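Local coordinates for protein periplasmic beta-glucosidase (Pseudomonas aeruginosa, PDB 6R5N) that probably hydrolyses terminal, non-reducing beta-D-glucosyl residues in the periplasm, releasing beta-D-glucose, as a member of glycosyl hydrolase family 3, at residues 51-56 with 76-81; 119-124 with 172-177; 253-258 with 285-290. All blocks are in the same frame, centred on the assembly; numbering follows the deposited sequence.

Contact 1 of 3, residues 51-56 with 76-81; sequences NTVTRP and HAYDVA. With NOJ (1-deoxynojirimycin), chain D.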
loop_
_atom_site.group_PDB
_atom_site.type_symbol
_atom_site.label_atom_id
_atom_site.label_comp_id
_atom_site.label_asym_id
_atom_site.label_seq_id
_atom_site.Cartn_x
_atom_site.Cartn_y
_atom_site.Cartn_z
ATOM N N ASN A 51 -13.415 23.159 -21.620
ATOM C CA ASN A 51 -14.662 22.387 -21.889
ATOM C C ASN A 51 -15.596 23.076 -22.900
ATOM O O ASN A 51 -16.727 22.579 -23.069
ATOM C CB ASN A 51 -15.426 22.045 -20.617
ATOM C CG ASN A 51 -14.695 21.028 -19.773
ATOM O OD1 ASN A 51 -13.812 20.340 -20.268
ATOM N ND2 ASN A 51 -15.009 20.992 -18.492
ATOM N N THR A 52 -15.148 24.126 -23.588
ATOM C CA THR A 52 -15.808 24.692 -24.804
ATOM C C THR A 52 -15.015 24.223 -26.031
ATOM O O THR A 52 -13.813 24.556 -26.111
ATOM C CB THR A 52 -15.879 26.217 -24.729
ATOM O OG1 THR A 52 -16.777 26.553 -23.669
ATOM C CG2 THR A 52 -16.352 26.822 -26.032
ATOM N N VAL A 53 -15.637 23.434 -26.917
ATOM C CA VAL A 53 -14.892 22.463 -27.761
ATOM C C VAL A 53 -15.350 22.446 -29.224
ATOM O O VAL A 53 -14.882 21.532 -29.964
ATOM C CB VAL A 53 -14.971 21.055 -27.166
ATOM C CG1 VAL A 53 -14.400 21.018 -25.759
ATOM C CG2 VAL A 53 -16.371 20.510 -27.202
ATOM N N THR A 54 -16.180 23.388 -29.668
ATOM C CA THR A 54 -16.579 23.438 -31.098
ATOM C C THR A 54 -16.199 24.790 -31.691
ATOM O O THR A 54 -16.117 25.783 -30.909
ATOM C CB THR A 54 -18.075 23.170 -31.297
ATOM O OG1 THR A 54 -18.772 24.318 -30.819
ATOM C CG2 THR A 54 -18.543 21.909 -30.597
ATOM N N ARG A 55 -15.995 24.826 -33.008
ATOM C CA ARG A 55 -15.622 26.085 -33.696
ATOM C C ARG A 55 -16.653 27.177 -33.386
ATOM O O ARG A 55 -16.265 28.269 -32.994
ATOM C CB ARG A 55 -15.405 25.932 -35.198
ATOM C CG ARG A 55 -15.196 27.301 -35.853
ATOM C CD ARG A 55 -15.171 27.314 -37.364
ATOM N NE ARG A 55 -13.891 26.800 -37.820
ATOM C CZ ARG A 55 -13.499 26.778 -39.082
ATOM N NH1 ARG A 55 -14.311 27.201 -40.040
ATOM N NH2 ARG A 55 -12.296 26.321 -39.378
ATOM N N PRO A 56 -17.978 26.984 -33.568
ATOM C CA PRO A 56 -18.926 28.069 -33.292
ATOM C C PRO A 56 -18.890 28.547 -31.828
ATOM O O PRO A 56 -18.970 29.742 -31.615
ATOM C CB PRO A 56 -20.302 27.479 -33.627
ATOM C CG PRO A 56 -19.977 26.320 -34.564
ATOM C CD PRO A 56 -18.645 25.774 -34.076
ATOM N N HIS A 76 -8.185 28.170 -25.363
ATOM C CA HIS A 76 -9.246 27.175 -25.082
ATOM C C HIS A 76 -8.612 25.798 -24.890
ATOM O O HIS A 76 -7.820 25.374 -25.757
ATOM C CB HIS A 76 -10.283 27.180 -26.189
ATOM C CG HIS A 76 -11.142 28.395 -26.145
ATOM N ND1 HIS A 76 -10.707 29.621 -26.619
ATOM C CD2 HIS A 76 -12.401 28.571 -25.702
ATOM C CE1 HIS A 76 -11.666 30.509 -26.452
ATOM N NE2 HIS A 76 -12.719 29.883 -25.893
ATOM N N ALA A 77 -8.951 25.129 -23.798
ATOM C CA ALA A 77 -8.333 23.841 -23.445
ATOM C C ALA A 77 -9.427 22.800 -23.245
ATOM O O ALA A 77 -10.588 23.176 -23.105
ATOM C CB ALA A 77 -7.471 24.021 -22.222
ATOM N N TYR A 78 -9.035 21.541 -23.278
ATOM C CA TYR A 78 -9.923 20.370 -23.135
ATOM C C TYR A 78 -9.086 19.166 -22.731
ATOM O O TYR A 78 -7.868 19.190 -22.876
ATOM C CB TYR A 78 -10.620 20.108 -24.469
ATOM C CG TYR A 78 -11.842 19.226 -24.415
ATOM C CD1 TYR A 78 -12.724 19.254 -23.341
ATOM C CD2 TYR A 78 -12.157 18.407 -25.490
ATOM C CE1 TYR A 78 -13.881 18.483 -23.333
ATOM C CE2 TYR A 78 -13.313 17.635 -25.503
ATOM C CZ TYR A 78 -14.162 17.654 -24.414
ATOM O OH TYR A 78 -15.283 16.869 -24.436
ATOM N N ASP A 79 -9.759 18.143 -22.234
ATOM C CA ASP A 79 -9.167 16.842 -21.872
ATOM C C ASP A 79 -9.184 15.955 -23.121
ATOM O O ASP A 79 -10.076 15.086 -23.236
ATOM C CB ASP A 79 -9.928 16.263 -20.684
ATOM C CG ASP A 79 -9.745 17.098 -19.432
ATOM O OD1 ASP A 79 -8.642 17.013 -18.864
ATOM O OD2 ASP A 79 -10.696 17.859 -19.055
ATOM N N VAL A 80 -8.253 16.210 -24.039
ATOM C CA VAL A 80 -8.040 15.345 -25.225
ATOM C C VAL A 80 -7.010 14.309 -24.789
ATOM O O VAL A 80 -5.806 14.576 -24.909
ATOM C CB VAL A 80 -7.618 16.166 -26.455
ATOM C CG1 VAL A 80 -7.527 15.281 -27.670
ATOM C CG2 VAL A 80 -8.588 17.320 -26.714
ATOM N N ALA A 81 -7.486 13.254 -24.145
ATOM C CA ALA A 81 -6.644 12.283 -23.416
ATOM C C ALA A 81 -6.185 11.224 -24.409
ATOM O O ALA A 81 -4.982 10.924 -24.416
ATOM C CB ALA A 81 -7.431 11.687 -22.268
HETATM C C1 NOJ D . -9.922 17.063 -13.036
HETATM C C2 NOJ D . -8.781 16.126 -13.421
HETATM O O2 NOJ D . -8.124 15.788 -12.232
HETATM C C3 NOJ D . -7.886 16.567 -14.592
HETATM O O3 NOJ D . -7.305 15.390 -15.141
HETATM C C4 NOJ D . -8.660 17.453 -15.616
HETATM O O4 NOJ D . -7.738 17.909 -16.587
HETATM C C5 NOJ D . -9.382 18.646 -14.951
HETATM N N5 NOJ D . -10.218 18.252 -13.805
HETATM C C6 NOJ D . -10.316 19.434 -15.900
HETATM O O6 NOJ D . -11.179 18.630 -16.697
HETATM O O HOH W 1 -13.201 17.679 -19.829
HETATM O O HOH W 2 -12.307 25.133 -24.052
#
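In the beta-alpha-beta unit that runs from strand 48-50 through helix 55-64 to strand 75-78 of the TIM barrel, N51 and V53 meet Y78 just past the end of the first strand. N51 comes to the ring of Y78 at its edge: N51 OD1 is in the ring plane, 3.4 Å from Y78 CD1, and the amide stands 85° to the ring. V53 CG1 lies over one face of the same ring, modelled closer than a real CH-pi contact would be. With CG opposite the backbone N (chi1 -163°), the ring of Y78 is turned toward N51 and V53. A backbone bond fixes the pairing, N51 N to A77 O, at 3.2 Å. Beyond N51 the polar network reaches the ligand pocket. Water 1 donates to N51 OD1 at 2.8 Å and also to D79 OD2 at 2.6 Å. The carboxylate of D79 then grips 1-deoxynojirimycin with both oxygens, OD1 taking a bond from O4 at 2.6 Å and OD2 one from O6 at 2.5 Å. N51 is thus a second-shell residue, tied through water to a first-shell one, and K176 forms a salt bridge with D79. Within the barrel, H76 and T52 both pack on M61 of helix 55-64, while the Y78 backbone pairs with M121 of the neighbouring strand 121-122 and with F123 just after it.

Contact 2 of 3, residues 119-124 with 172-177; sequences LDMSFS and MAAVKH. With NOJ (1-deoxynojirimycin), chain D.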
loop_
_atom_site.group_PDB
_atom_site.type_symbol
_atom_site.label_atom_id
_atom_site.label_comp_id
_atom_site.label_asym_id
_atom_site.label_seq_id
_atom_site.Cartn_x
_atom_site.Cartn_y
_atom_site.Cartn_z
ATOM N N LEU A 119 -9.478 24.314 -30.583
ATOM C CA LEU A 119 -8.800 24.146 -29.270
ATOM C C LEU A 119 -7.300 24.433 -29.432
ATOM O O LEU A 119 -6.726 24.024 -30.469
ATOM C CB LEU A 119 -9.056 22.735 -28.740
ATOM C CG LEU A 119 -10.475 22.490 -28.241
ATOM C CD1 LEU A 119 -10.771 21.006 -28.186
ATOM C CD2 LEU A 119 -10.687 23.141 -26.877
ATOM N N ASP A 120 -6.695 25.095 -28.441
ATOM C CA ASP A 120 -5.251 25.461 -28.411
ATOM C C ASP A 120 -4.441 24.532 -27.498
ATOM O O ASP A 120 -3.189 24.550 -27.611
ATOM C CB ASP A 120 -5.058 26.875 -27.886
ATOM C CG ASP A 120 -5.932 27.893 -28.596
ATOM O OD1 ASP A 120 -5.750 28.079 -29.828
ATOM O OD2 ASP A 120 -6.825 28.451 -27.929
ATOM N N MET A 121 -5.100 23.796 -26.593
ATOM C CA MET A 121 -4.393 23.088 -25.489
ATOM C C MET A 121 -5.155 21.838 -25.071
ATOM O O MET A 121 -6.407 21.862 -25.035
ATOM C CB MET A 121 -4.228 23.994 -24.274
ATOM C CG MET A 121 -3.605 23.299 -23.057
ATOM S SD MET A 121 -3.525 24.414 -21.610
ATOM C CE MET A 121 -2.304 25.591 -22.183
ATOM N N SER A 122 -4.423 20.772 -24.774
ATOM C CA SER A 122 -4.988 19.594 -24.079
ATOM C C SER A 122 -4.339 19.487 -22.708
ATOM O O SER A 122 -3.106 19.710 -22.591
ATOM C CB SER A 122 -4.827 18.304 -24.821
ATOM O OG SER A 122 -5.484 17.260 -24.106
ATOM N N PHE A 123 -5.169 19.155 -21.728
ATOM C CA PHE A 123 -4.764 18.650 -20.398
ATOM C C PHE A 123 -4.317 17.198 -20.565
ATOM O O PHE A 123 -4.993 16.261 -20.106
ATOM C CB PHE A 123 -5.908 18.836 -19.411
ATOM C CG PHE A 123 -6.357 20.266 -19.251
ATOM C CD1 PHE A 123 -5.451 21.316 -19.270
ATOM C CD2 PHE A 123 -7.688 20.551 -19.052
ATOM C CE1 PHE A 123 -5.860 22.621 -19.067
ATOM C CE2 PHE A 123 -8.100 21.862 -18.856
ATOM C CZ PHE A 123 -7.190 22.897 -18.868
ATOM N N SER A 124 -3.173 17.064 -21.206
ATOM C CA SER A 124 -2.558 15.776 -21.620
ATOM C C SER A 124 -1.112 16.040 -22.041
ATOM O O SER A 124 -0.759 17.179 -22.378
ATOM C CB SER A 124 -3.397 15.150 -22.726
ATOM O OG SER A 124 -2.871 13.911 -23.190
ATOM N N MET A 172 -0.944 22.960 -27.542
ATOM C CA MET A 172 -0.006 22.926 -26.394
ATOM C C MET A 172 -0.367 21.733 -25.501
ATOM O O MET A 172 -1.563 21.491 -25.257
ATOM C CB MET A 172 -0.098 24.222 -25.583
ATOM C CG MET A 172 0.944 24.268 -24.498
ATOM S SD MET A 172 0.979 25.850 -23.673
ATOM C CE MET A 172 1.782 26.833 -24.948
ATOM N N ALA A 173 0.646 21.009 -25.057
ATOM C CA ALA A 173 0.551 19.924 -24.068
ATOM C C ALA A 173 0.644 20.539 -22.668
ATOM O O ALA A 173 1.631 21.283 -22.421
ATOM C CB ALA A 173 1.645 18.921 -24.304
ATOM N N ALA A 174 -0.356 20.281 -21.814
ATOM C CA ALA A 174 -0.304 20.530 -20.347
ATOM C C ALA A 174 -0.134 19.163 -19.673
ATOM O O ALA A 174 -1.150 18.453 -19.447
ATOM C CB ALA A 174 -1.538 21.248 -19.874
ATOM N N VAL A 175 1.118 18.766 -19.437
ATOM C CA VAL A 175 1.418 17.436 -18.848
ATOM C C VAL A 175 0.848 17.409 -17.415
ATOM O O VAL A 175 0.914 18.441 -16.714
ATOM C CB VAL A 175 2.918 17.127 -18.926
ATOM C CG1 VAL A 175 3.746 18.140 -18.144
ATOM C CG2 VAL A 175 3.205 15.698 -18.458
ATOM N N LYS A 176 0.269 16.281 -17.006
ATOM C CA LYS A 176 -0.398 16.147 -15.694
ATOM C C LYS A 176 -0.058 14.757 -15.170
ATOM O O LYS A 176 0.386 13.913 -15.943
ATOM C CB LYS A 176 -1.900 16.424 -15.859
ATOM C CG LYS A 176 -2.679 15.387 -16.655
ATOM C CD LYS A 176 -4.085 15.834 -16.965
ATOM C CE LYS A 176 -4.999 14.741 -17.483
ATOM N NZ LYS A 176 -6.318 15.326 -17.864
ATOM N N HIS A 177 -0.247 14.508 -13.867
ATOM C CA HIS A 177 -0.597 15.482 -12.856
ATOM C C HIS A 177 0.607 15.652 -11.941
ATOM O O HIS A 177 0.983 14.663 -11.276
ATOM C CB HIS A 177 -1.791 15.018 -12.043
ATOM C CG HIS A 177 -3.002 14.678 -12.829
ATOM N ND1 HIS A 177 -3.148 13.449 -13.414
ATOM C CD2 HIS A 177 -4.114 15.403 -13.099
ATOM C CE1 HIS A 177 -4.347 13.408 -13.990
ATOM N NE2 HIS A 177 -4.950 14.612 -13.837
HETATM C C1 NOJ D . -9.922 17.063 -13.036
HETATM C C2 NOJ D . -8.781 16.126 -13.421
HETATM O O2 NOJ D . -8.124 15.788 -12.232
HETATM C C3 NOJ D . -7.886 16.567 -14.592
HETATM O O3 NOJ D . -7.305 15.390 -15.141
HETATM C C4 NOJ D . -8.660 17.453 -15.616
HETATM O O4 NOJ D . -7.738 17.909 -16.587
HETATM C C5 NOJ D . -9.382 18.646 -14.951
HETATM N N5 NOJ D . -10.218 18.252 -13.805
HETATM C C6 NOJ D . -10.316 19.434 -15.900
HETATM O O6 NOJ D . -11.179 18.630 -16.697
#
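M121 lays its terminal methyl CE against SD of M172, 3.6 Å away, the two thioethers running side by side in the same direction. Both chains run out trans from N and then bend only at chi3, to -68° in M121 and -74° in M172, and the bend brings M121 CE to M172 SD. The sulfur of M121 also rests on A174 CB at 4.1 Å, and that methyl meets the ring edge of F123, in the ring plane, at CD1 (4.0 Å). Parallel pairing holds the backbones in register: M172 N donates to D120 O at 2.8 Å, S122 N to M172 O, and A174 N to S122 O, the last two nearly straight on to their carbonyls. F123 then centres an inverse gamma turn and offers its carbonyl to the other strand. K176, extended beyond CG, brings NZ to F123 O at 2.8 Å, tilted 26° from the carbonyl plane. K176 NZ also reaches O3 of 1-deoxynojirimycin at 2.9 Å and O4 at 3.2 Å, so F123 O and two ligand hydroxyls fix the ammonium. The peptide between K176 and H177 is cis, and CG of K176 lies over the centre of one face of the H177 imidazole. H177 NE2 pairs with O3 of the inhibitor at 2.8 Å, while D128 holds ND1. Adjacent parallel strands with ligand-binding side chains at their C-terminal ends are characteristic of a TIM-barrel glycosidase, consistent with the Lys-His cis peptide described in other family 3 enzymes.

Contact 3 of 3, residues 253-258 with 285-290; sequences ISDHGA and MNMNDD. With NOJ (1-deoxynojirimycin), chain D.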
loop_
_atom_site.group_PDB
_atom_site.type_symbol
_atom_site.label_atom_id
_atom_site.label_comp_id
_atom_site.label_asym_id
_atom_site.label_seq_id
_atom_site.Cartn_x
_atom_site.Cartn_y
_atom_site.Cartn_z
ATOM N N ILE A 253 -0.600 25.309 -14.210
ATOM C CA ILE A 253 -2.084 25.402 -14.106
ATOM C C ILE A 253 -2.514 24.541 -12.923
ATOM O O ILE A 253 -2.097 23.389 -12.860
ATOM C CB ILE A 253 -2.733 24.940 -15.421
ATOM C CG1 ILE A 253 -2.223 25.748 -16.615
ATOM C CG2 ILE A 253 -4.243 24.996 -15.343
ATOM C CD1 ILE A 253 -2.683 25.199 -17.954
ATOM N N SER A 254 -3.328 25.083 -12.038
ATOM C CA SER A 254 -3.941 24.317 -10.919
ATOM C C SER A 254 -4.966 23.315 -11.474
ATOM O O SER A 254 -5.544 23.580 -12.552
ATOM C CB SER A 254 -4.616 25.234 -9.959
ATOM O OG SER A 254 -5.978 25.380 -10.340
ATOM N N ASP A 255 -5.209 22.217 -10.751
ATOM C CA ASP A 255 -6.317 21.282 -11.077
ATOM C C ASP A 255 -7.597 21.941 -10.542
ATOM O O ASP A 255 -7.517 23.050 -9.940
ATOM C CB ASP A 255 -6.011 19.860 -10.590
ATOM C CG ASP A 255 -6.769 18.742 -11.312
ATOM O OD1 ASP A 255 -7.825 19.036 -11.926
ATOM O OD2 ASP A 255 -6.316 17.570 -11.234
ATOM N N HIS A 256 -8.740 21.295 -10.721
ATOM C CA HIS A 256 -10.075 21.913 -10.517
ATOM C C HIS A 256 -10.309 22.161 -9.022
ATOM O O HIS A 256 -10.394 21.181 -8.259
ATOM C CB HIS A 256 -11.136 21.011 -11.176
ATOM C CG HIS A 256 -12.502 21.611 -11.180
ATOM N ND1 HIS A 256 -13.229 21.822 -10.007
ATOM C CD2 HIS A 256 -13.299 21.998 -12.194
ATOM C CE1 HIS A 256 -14.399 22.354 -10.310
ATOM N NE2 HIS A 256 -14.463 22.467 -11.641
ATOM N N GLY A 257 -10.427 23.432 -8.624
ATOM C CA GLY A 257 -10.636 23.823 -7.231
ATOM C C GLY A 257 -9.452 23.503 -6.328
ATOM O O GLY A 257 -9.646 23.557 -5.118
ATOM N N ALA A 258 -8.273 23.179 -6.864
ATOM C CA ALA A 258 -7.076 22.791 -6.065
ATOM C C ALA A 258 -6.671 23.887 -5.049
ATOM O O ALA A 258 -6.237 23.551 -3.900
ATOM C CB ALA A 258 -5.931 22.471 -7.007
ATOM N N MET A 285 -1.920 29.768 -12.894
ATOM C CA MET A 285 -3.311 29.860 -13.391
ATOM C C MET A 285 -4.220 29.025 -12.486
ATOM O O MET A 285 -3.838 27.894 -12.106
ATOM C CB MET A 285 -3.297 29.388 -14.844
ATOM C CG MET A 285 -4.609 29.381 -15.537
ATOM S SD MET A 285 -4.354 29.542 -17.344
ATOM C CE MET A 285 -5.119 31.136 -17.588
ATOM N N ASN A 286 -5.354 29.619 -12.120
ATOM C CA ASN A 286 -6.319 29.168 -11.090
ATOM C C ASN A 286 -7.562 28.588 -11.788
ATOM O O ASN A 286 -8.309 29.379 -12.429
ATOM C CB ASN A 286 -6.609 30.378 -10.197
ATOM C CG ASN A 286 -7.717 30.234 -9.180
ATOM O OD1 ASN A 286 -8.380 31.235 -8.876
ATOM N ND2 ASN A 286 -7.896 29.039 -8.625
ATOM N N MET A 287 -7.776 27.271 -11.672
ATOM C CA MET A 287 -8.918 26.577 -12.333
ATOM C C MET A 287 -10.203 26.595 -11.473
ATOM O O MET A 287 -10.223 26.035 -10.359
ATOM C CB MET A 287 -8.542 25.139 -12.691
ATOM C CG MET A 287 -9.603 24.466 -13.548
ATOM S SD MET A 287 -9.292 22.744 -13.885
ATOM C CE MET A 287 -7.973 22.845 -15.083
ATOM N N ASN A 288 -11.217 27.284 -12.007
ATOM C CA ASN A 288 -12.665 27.313 -11.672
ATOM C C ASN A 288 -12.976 28.025 -10.336
ATOM O O ASN A 288 -13.991 28.732 -10.342
ATOM C CB ASN A 288 -13.319 25.950 -11.932
ATOM C CG ASN A 288 -14.534 26.082 -12.837
ATOM O OD1 ASN A 288 -14.482 26.675 -13.917
ATOM N ND2 ASN A 288 -15.664 25.591 -12.364
ATOM N N ASP A 289 -12.193 27.893 -9.255
ATOM C CA ASP A 289 -12.662 28.367 -7.915
ATOM C C ASP A 289 -12.592 29.906 -7.772
ATOM O O ASP A 289 -13.206 30.419 -6.837
ATOM C CB ASP A 289 -11.978 27.597 -6.778
ATOM C CG ASP A 289 -10.486 27.819 -6.660
ATOM O OD1 ASP A 289 -10.062 28.995 -6.851
ATOM O OD2 ASP A 289 -9.761 26.822 -6.377
ATOM N N ASP A 290 -11.885 30.629 -8.636
ATOM C CA ASP A 290 -11.916 32.122 -8.707
ATOM C C ASP A 290 -11.257 32.772 -7.473
ATOM O O ASP A 290 -11.392 34.003 -7.302
ATOM C CB ASP A 290 -13.345 32.638 -8.924
ATOM C CG ASP A 290 -13.828 32.456 -10.355
ATOM O OD1 ASP A 290 -12.989 32.115 -11.214
ATOM O OD2 ASP A 290 -15.027 32.679 -10.608
HETATM C C1 NOJ D . -9.922 17.063 -13.036
HETATM C C2 NOJ D . -8.781 16.126 -13.421
HETATM O O2 NOJ D . -8.124 15.788 -12.232
HETATM C C3 NOJ D . -7.886 16.567 -14.592
HETATM O O3 NOJ D . -7.305 15.390 -15.141
HETATM C C4 NOJ D . -8.660 17.453 -15.616
HETATM O O4 NOJ D . -7.738 17.909 -16.587
HETATM C C5 NOJ D . -9.382 18.646 -14.951
HETATM N N5 NOJ D . -10.218 18.252 -13.805
HETATM C C6 NOJ D . -10.316 19.434 -15.900
HETATM O O6 NOJ D . -11.179 18.630 -16.697
HETATM O O HOH W 3 -7.961 26.295 -8.148
#
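S254 and M287 meet where the TIM barrel closes: a single bridge pairs I253, of strand 251-253, with M285, next to strand 286-287. S254 holds an unusual chi1 of 92°, off the staggered positions, which turns S254 OG to accept from M287 N at 2.9 Å while donating to D255 O at 2.8 Å. That carbonyl takes A258 N from its opposite face, closing the type II turn D255-A258, and G257 N donates to M287 O. M287 starts trans (chi1 -171°) and bends at chi3 (-74°). Its SD comes to rest 3.5 Å from H256 N, and M287 CE lies 3.6 Å from S254 O, a buried carbonyl oxygen that has no polar partner in the model. N288 CB sits over one face of the H256 ring, offset toward its rim, with ring and amide planes oblique. The D255 side chain leaves its backbone away from residues 285-290, and its carboxylate meets the ligand. D255 OD2 accepts from O2 of 1-deoxynojirimycin at 2.7 Å; D255 OD1, met by H256 N on the anti side but somewhat out of plane, stands 3.1 Å from C1 of the ligand. Water 3 lies 2.6 Å from D289 OD2, to which it donates, with S254 OG and M287 O also in reach of its protons.

In the fold
From the N terminus, contact 1 closes first, looping back over helix 55-64 to join the ends of strands 48-50 and 75-78. Contact 2 opens afterwards and spans helix 146-161 to pair strand 121-122 with 172-178; contact 3 follows, bringing the exit of strand 251-253 alongside residues 285-290 over helix 271-281. The three run in series, neither nested nor crossed, yet they belong to one barrel. Contacts 1 and 2 touch directly, with S122 OG at V80 O and H76 N at D120 OD2. Contact 2 meets contact 3 where F123 packs on M287 and I253. Contacts 1 and 3 stay about 7 Å apart at their nearest atoms, joined through 1-deoxynojirimycin, which all three hold.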